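Local coordinates for protein FimX (Pseudomonas aeruginosa PAO1, PDB 3HV8) that belongs to the EAL-domain family and holds the ligand C2E in a pocket of that domain, at residues V189-I194 / Q222-V227; I41-D46 / T238-G243. One frame throughout, in Å; residues are numbered along the deposited sequence. Where two conformers were deposited one is given.

The two contacts illustrate two ways of joining parts of a barrel-like alpha/beta domain: contact 1 links consecutive parallel strands, and contact 2 brings a turn near the chain's start to a late helix end. Contact 2 pairs residues 41-46, at the end of strand 33-42, with residues 238-243, at the end of helix 233-242; both segments of contact 1 fall between these two in sequence. Contact 1 joins strands 191-194 and 224-227, and helix 233-242 follows directly on the second of them. The centres are 12 Å apart, and the contacts meet where Val227 CG1 packs 3.4 Å from Leu239 CD2. Both reach the same mixed sheet, contact 1 in its buried part and contact 2 at the surface.

Contact 1: residues V189-I194 / Q222-V227; sequences VQFIKI and QKLSIV
Two groups grip the backbone oxygen of Gln190: the N-H of Leu224, with Leu224 N 3.0 Å from Gln190 O, and a water that also donates to Gln222 O. One residue earlier a side chain takes over, as Lys223 NZ donates to Val189 O at 2.8 Å, in the carbonyl plane. The bend at chi2 (-52°) brings NZ to Val189 O, and the lysine's CB and CG lie against Ile192 CG1. The Leu224 bond to Gln190 O opens a parallel ladder: Ile192 N donates to Leu224 O at 2.8 Å and Ile192 O accepts from Ile226 N, while Ile226 O in turn receives Ile194 N. The strand axes approach to 4.7 Å with a 28° twist.

Phe191 and Leu224 stand abreast on one face of the sheet, and Leu224 CD1 sits over the phenyl ring, 4.0 Å from its centroid. Ile226 CD1 meets the same ring obliquely at Phe191 CD1, 3.9 Å away. Beside it the extended Lys193 chain rests its CG on Ile226 CG2, and its NZ makes a salt bridge with Glu52 and a hydrogen bond with Gln248. The Lys193 side chain lies about 5 Å (nearest atoms) from the bound C2E. At the far end Ile194 CD1 touches Val227 CG2 at 3.8 Å.

The pair belongs to a beta-alpha-beta unit whose helix, 205-220, places Leu218 on Ile192 and Leu211 and Leu214 on Ile194. Strand 168-174 pairs with 191-194 and strand 246-247 with 224-227, making the two strands interior members of the sheet.

Contact 2: residues I41-D46 / T238-G243; sequences ISLRGD and TLWQAG
Leu43, just past strand 33-42, comes within 7.0 Å (CA to CA) of Trp240 in the last turn of helix 233-242, which a Schellman motif ends at Gly243 with positive phi (95°). Leu43 CD2 meets the edge of the indole at Trp240 CD1; Leu43 CD1, also 3.5 Å from Trp240 CD1, stands out of the ring plane on the arginine's side. Arg44 comes over the ring's face: its NH2 stands 3.5 Å above the plane of the Trp240 ring, over the centre. This is a cation-pi contact with the guanidinium tilted, the two planes being 54° apart. A bend at chi2 (-57°) helps carry the group there, and Leu43 CB lies over the rim of one guanidinium face. In the guanidinium plane, Arg44 NH1 donates to Trp240 O at 2.8 Å, and it bonds also to the oxygen of Ala244. Within the turn Ser42 OG accepts from Asp46 N at 3.0 Å. The acceptor of the arginine bond at Trp240 is a backbone oxygen, so this bond does not depend on the Trp240 side chain, and a positive charge beside carbonyls at a helix C-terminus is probably favourable, tying this surface turn to the helix end.

Contact 1: residues V189-I194 / Q222-V227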
loop_
_atom_site.group_PDB
_atom_site.type_symbol
_atom_site.label_atom_id
_atom_site.label_comp_id
_atom_site.label_asym_id
_atom_site.label_seq_id
_atom_site.Cartn_x
_atom_site.Cartn_y
_atom_site.Cartn_z
ATOM N N VAL A 189 13.303 0.369 0.830
ATOM C CA VAL A 189 12.070 -0.009 0.155
ATOM C C VAL A 189 12.399 -0.846 -1.068
ATOM O O VAL A 189 13.426 -0.646 -1.726
ATOM C CB VAL A 189 11.219 1.218 -0.242
ATOM C CG1 VAL A 189 10.785 2.012 0.990
ATOM C CG2 VAL A 189 11.978 2.104 -1.206
ATOM N N GLN A 190 11.528 -1.797 -1.362
ATOM C CA GLN A 190 11.750 -2.698 -2.481
ATOM C C GLN A 190 10.789 -2.408 -3.629
ATOM O O GLN A 190 11.109 -2.703 -4.785
ATOM C CB GLN A 190 11.602 -4.149 -2.038
ATOM C CG GLN A 190 12.636 -4.595 -0.992
ATOM C CD GLN A 190 12.227 -4.229 0.410
ATOM O OE1 GLN A 190 11.062 -3.937 0.673
ATOM N NE2 GLN A 190 13.189 -4.224 1.323
ATOM N N PHE A 191 9.622 -1.850 -3.322
ATOM C CA PHE A 191 8.603 -1.608 -4.344
ATOM C C PHE A 191 8.318 -0.122 -4.432
ATOM O O PHE A 191 8.273 0.573 -3.400
ATOM C CB PHE A 191 7.265 -2.296 -4.003
ATOM C CG PHE A 191 7.339 -3.807 -3.846
ATOM C CD1 PHE A 191 6.992 -4.656 -4.894
ATOM C CD2 PHE A 191 7.654 -4.373 -2.617
ATOM C CE1 PHE A 191 7.027 -6.048 -4.721
ATOM C CE2 PHE A 191 7.683 -5.747 -2.440
ATOM C CZ PHE A 191 7.364 -6.591 -3.487
ATOM N N ILE A 192 8.048 0.365 -5.639
ATOM C CA ILE A 192 7.639 1.752 -5.824
ATOM C C ILE A 192 6.392 1.770 -6.687
ATOM O O ILE A 192 6.404 1.275 -7.839
ATOM C CB ILE A 192 8.742 2.597 -6.499
ATOM C CG1 ILE A 192 10.022 2.644 -5.648
ATOM C CG2 ILE A 192 8.230 3.996 -6.783
ATOM C CD1 ILE A 192 9.858 3.420 -4.312
ATOM N N LYS A 193 5.312 2.320 -6.135
ATOM C CA LYS A 193 4.026 2.320 -6.804
ATOM C C LYS A 193 3.818 3.736 -7.279
ATOM O O LYS A 193 3.725 4.671 -6.478
ATOM C CB LYS A 193 2.931 1.885 -5.840
ATOM C CG LYS A 193 1.554 1.734 -6.467
ATOM C CD LYS A 193 0.594 1.146 -5.444
ATOM C CE LYS A 193 -0.674 0.717 -6.121
ATOM N NZ LYS A 193 -1.660 0.249 -5.104
ATOM N N ILE A 194 3.783 3.916 -8.594
ATOM C CA ILE A 194 3.716 5.263 -9.133
ATOM C C ILE A 194 2.300 5.831 -9.073
ATOM O O ILE A 194 1.314 5.092 -9.027
ATOM C CB ILE A 194 4.299 5.354 -10.567
ATOM C CG1 ILE A 194 3.369 4.697 -11.590
ATOM C CG2 ILE A 194 5.720 4.763 -10.614
ATOM C CD1 ILE A 194 3.775 5.003 -13.033
ATOM N N GLN A 222 17.006 -0.445 -9.177
ATOM C CA GLN A 222 16.705 -1.801 -8.723
ATOM C C GLN A 222 15.458 -1.856 -7.834
ATOM O O GLN A 222 15.348 -2.691 -6.941
ATOM C CB GLN A 222 17.921 -2.433 -8.048
ATOM C CG GLN A 222 19.005 -2.794 -9.060
ATOM C CD GLN A 222 20.393 -2.510 -8.551
ATOM O OE1 GLN A 222 21.307 -2.234 -9.332
ATOM N NE2 GLN A 222 20.559 -2.550 -7.236
ATOM N N LYS A 223 14.511 -0.972 -8.121
ATOM C CA LYS A 223 13.215 -0.983 -7.449
ATOM C C LYS A 223 12.183 -1.638 -8.342
ATOM O O LYS A 223 12.174 -1.418 -9.560
ATOM C CB LYS A 223 12.765 0.435 -7.133
ATOM C CG LYS A 223 13.756 1.261 -6.300
ATOM C CD LYS A 223 14.174 0.533 -5.042
ATOM C CE LYS A 223 14.997 1.466 -4.140
ATOM N NZ LYS A 223 15.513 0.750 -2.964
ATOM N N LEU A 224 11.331 -2.458 -7.744
ATOM C CA LEU A 224 10.210 -3.058 -8.469
ATOM C C LEU A 224 9.103 -2.041 -8.690
ATOM O O LEU A 224 8.569 -1.483 -7.735
ATOM C CB LEU A 224 9.648 -4.238 -7.687
ATOM C CG LEU A 224 10.664 -5.345 -7.388
ATOM C CD1 LEU A 224 10.211 -6.202 -6.228
ATOM C CD2 LEU A 224 10.841 -6.173 -8.642
ATOM N N SER A 225 8.743 -1.799 -9.943
ATOM C CA SER A 225 7.679 -0.850 -10.242
ATOM C C SER A 225 6.290 -1.481 -10.171
ATOM O O SER A 225 6.074 -2.606 -10.627
ATOM C CB SER A 225 7.896 -0.245 -11.629
ATOM O OG SER A 225 8.021 -1.264 -12.619
ATOM N N ILE A 226 5.358 -0.750 -9.572
ATOM C CA ILE A 226 3.947 -1.130 -9.603
ATOM C C ILE A 226 3.199 0.037 -10.229
ATOM O O ILE A 226 3.335 1.177 -9.789
ATOM C CB ILE A 226 3.370 -1.367 -8.191
ATOM C CG1 ILE A 226 4.189 -2.421 -7.435
ATOM C CG2 ILE A 226 1.904 -1.747 -8.308
ATOM C CD1 ILE A 226 3.820 -2.564 -5.941
ATOM N N VAL A 227 2.422 -0.231 -11.275
ATOM C CA VAL A 227 1.635 0.824 -11.896
ATOM C C VAL A 227 0.160 0.545 -11.708
ATOM O O VAL A 227 -0.356 -0.468 -12.180
ATOM C CB VAL A 227 1.935 0.958 -13.398
ATOM C CG1 VAL A 227 1.144 2.104 -13.984
ATOM C CG2 VAL A 227 3.422 1.214 -13.598
HETATM O O HOH W 1 13.525 -4.016 -5.231
#

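Contact 2: residues I41-D46 / T238-G243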
loop_
_atom_site.group_PDB
_atom_site.type_symbol
_atom_site.label_atom_id
_atom_site.label_comp_id
_atom_site.label_asym_id
_atom_site.label_seq_id
_atom_site.Cartn_x
_atom_site.Cartn_y
_atom_site.Cartn_z
ATOM N N ILE A 41 -0.713 -7.622 -9.854
ATOM C CA ILE A 41 -0.381 -8.652 -10.831
ATOM C C ILE A 41 1.073 -8.531 -11.312
ATOM O O ILE A 41 1.502 -7.453 -11.719
ATOM C CB ILE A 41 -1.384 -8.569 -12.021
ATOM C CG1 ILE A 41 -2.707 -9.258 -11.653
ATOM C CG2 ILE A 41 -0.815 -9.231 -13.254
ATOM C CD1 ILE A 41 -3.520 -8.540 -10.601
ATOM N N SER A 42 1.814 -9.642 -11.258
ATOM C CA SER A 42 3.190 -9.710 -11.777
ATOM C C SER A 42 3.171 -9.850 -13.290
ATOM O O SER A 42 2.447 -10.701 -13.824
ATOM C CB SER A 42 3.956 -10.906 -11.179
ATOM O OG SER A 42 5.199 -11.117 -11.851
ATOM N N LEU A 43 3.972 -9.040 -13.969
ATOM C CA LEU A 43 4.138 -9.160 -15.417
ATOM C C LEU A 43 5.396 -9.933 -15.802
ATOM O O LEU A 43 5.594 -10.223 -16.979
ATOM C CB LEU A 43 4.161 -7.786 -16.079
ATOM C CG LEU A 43 2.847 -7.000 -15.974
ATOM C CD1 LEU A 43 2.938 -5.725 -16.776
ATOM C CD2 LEU A 43 1.675 -7.882 -16.459
ATOM N N ARG A 44 6.242 -10.272 -14.830
ATOM C CA ARG A 44 7.574 -10.790 -15.167
ATOM C C ARG A 44 7.865 -12.184 -14.638
ATOM O O ARG A 44 9.010 -12.630 -14.667
ATOM C CB ARG A 44 8.657 -9.820 -14.693
ATOM C CG ARG A 44 8.413 -8.382 -15.119
ATOM C CD ARG A 44 8.283 -8.225 -16.650
ATOM N NE ARG A 44 7.647 -6.950 -16.994
ATOM C CZ ARG A 44 7.202 -6.615 -18.202
ATOM N NH1 ARG A 44 6.622 -5.428 -18.392
ATOM N NH2 ARG A 44 7.330 -7.462 -19.219
ATOM N N GLY A 45 6.836 -12.864 -14.148
ATOM C CA GLY A 45 6.949 -14.273 -13.829
ATOM C C GLY A 45 7.017 -14.609 -12.358
ATOM O O GLY A 45 7.279 -15.753 -11.985
ATOM N N ASP A 46 6.774 -13.622 -11.503
ATOM C CA ASP A 46 6.823 -13.889 -10.078
ATOM C C ASP A 46 5.618 -14.687 -9.600
ATOM O O ASP A 46 4.510 -14.504 -10.096
ATOM C CB ASP A 46 6.943 -12.593 -9.293
ATOM C CG ASP A 46 7.275 -12.838 -7.856
ATOM O OD1 ASP A 46 8.481 -13.015 -7.556
ATOM O OD2 ASP A 46 6.346 -12.868 -7.023
ATOM N N THR A 238 0.500 -0.923 -22.865
ATOM C CA THR A 238 1.530 0.104 -22.818
ATOM C C THR A 238 2.479 -0.133 -21.650
ATOM O O THR A 238 3.698 -0.007 -21.785
ATOM C CB THR A 238 0.925 1.517 -22.679
ATOM O OG1 THR A 238 0.113 1.807 -23.825
ATOM C CG2 THR A 238 2.021 2.570 -22.557
ATOM N N LEU A 239 1.901 -0.485 -20.503
ATOM C CA LEU A 239 2.677 -0.704 -19.290
ATOM C C LEU A 239 3.537 -1.937 -19.429
ATOM O O LEU A 239 4.682 -1.972 -18.992
ATOM C CB LEU A 239 1.754 -0.860 -18.086
ATOM C CG LEU A 239 1.127 0.457 -17.661
ATOM C CD1 LEU A 239 -0.010 0.250 -16.661
ATOM C CD2 LEU A 239 2.211 1.391 -17.126
ATOM N N TRP A 240 2.985 -2.961 -20.069
ATOM C CA TRP A 240 3.724 -4.189 -20.300
ATOM C C TRP A 240 4.934 -3.924 -21.202
ATOM O O TRP A 240 6.031 -4.435 -20.951
ATOM C CB TRP A 240 2.791 -5.251 -20.902
ATOM C CG TRP A 240 3.234 -6.666 -20.672
ATOM C CD1 TRP A 240 2.741 -7.539 -19.747
ATOM C CD2 TRP A 240 4.253 -7.371 -21.387
ATOM N NE1 TRP A 240 3.390 -8.746 -19.842
ATOM C CE2 TRP A 240 4.326 -8.670 -20.840
ATOM C CE3 TRP A 240 5.103 -7.036 -22.444
ATOM C CZ2 TRP A 240 5.217 -9.628 -21.311
ATOM C CZ3 TRP A 240 5.992 -7.989 -22.906
ATOM C CH2 TRP A 240 6.044 -9.268 -22.339
ATOM N N GLN A 241 4.748 -3.107 -22.237
ATOM C CA GLN A 241 5.847 -2.764 -23.132
ATOM C C GLN A 241 6.841 -1.798 -22.494
ATOM O O GLN A 241 8.029 -1.816 -22.821
ATOM C CB GLN A 241 5.299 -2.202 -24.441
ATOM C CG GLN A 241 4.404 -3.194 -25.145
ATOM C CD GLN A 241 5.145 -4.446 -25.594
ATOM O OE1 GLN A 241 4.591 -5.547 -25.585
ATOM N NE2 GLN A 241 6.396 -4.282 -26.001
ATOM N N ALA A 242 6.354 -0.969 -21.571
ATOM C CA ALA A 242 7.216 -0.038 -20.847
ATOM C C ALA A 242 8.061 -0.753 -19.785
ATOM O O ALA A 242 9.004 -0.178 -19.237
ATOM C CB ALA A 242 6.395 1.083 -20.229
ATOM N N GLY A 243 7.723 -2.008 -19.497
ATOM C CA GLY A 243 8.522 -2.823 -18.596
ATOM C C GLY A 243 8.086 -2.854 -17.134
ATOM O O GLY A 243 8.801 -3.396 -16.283
#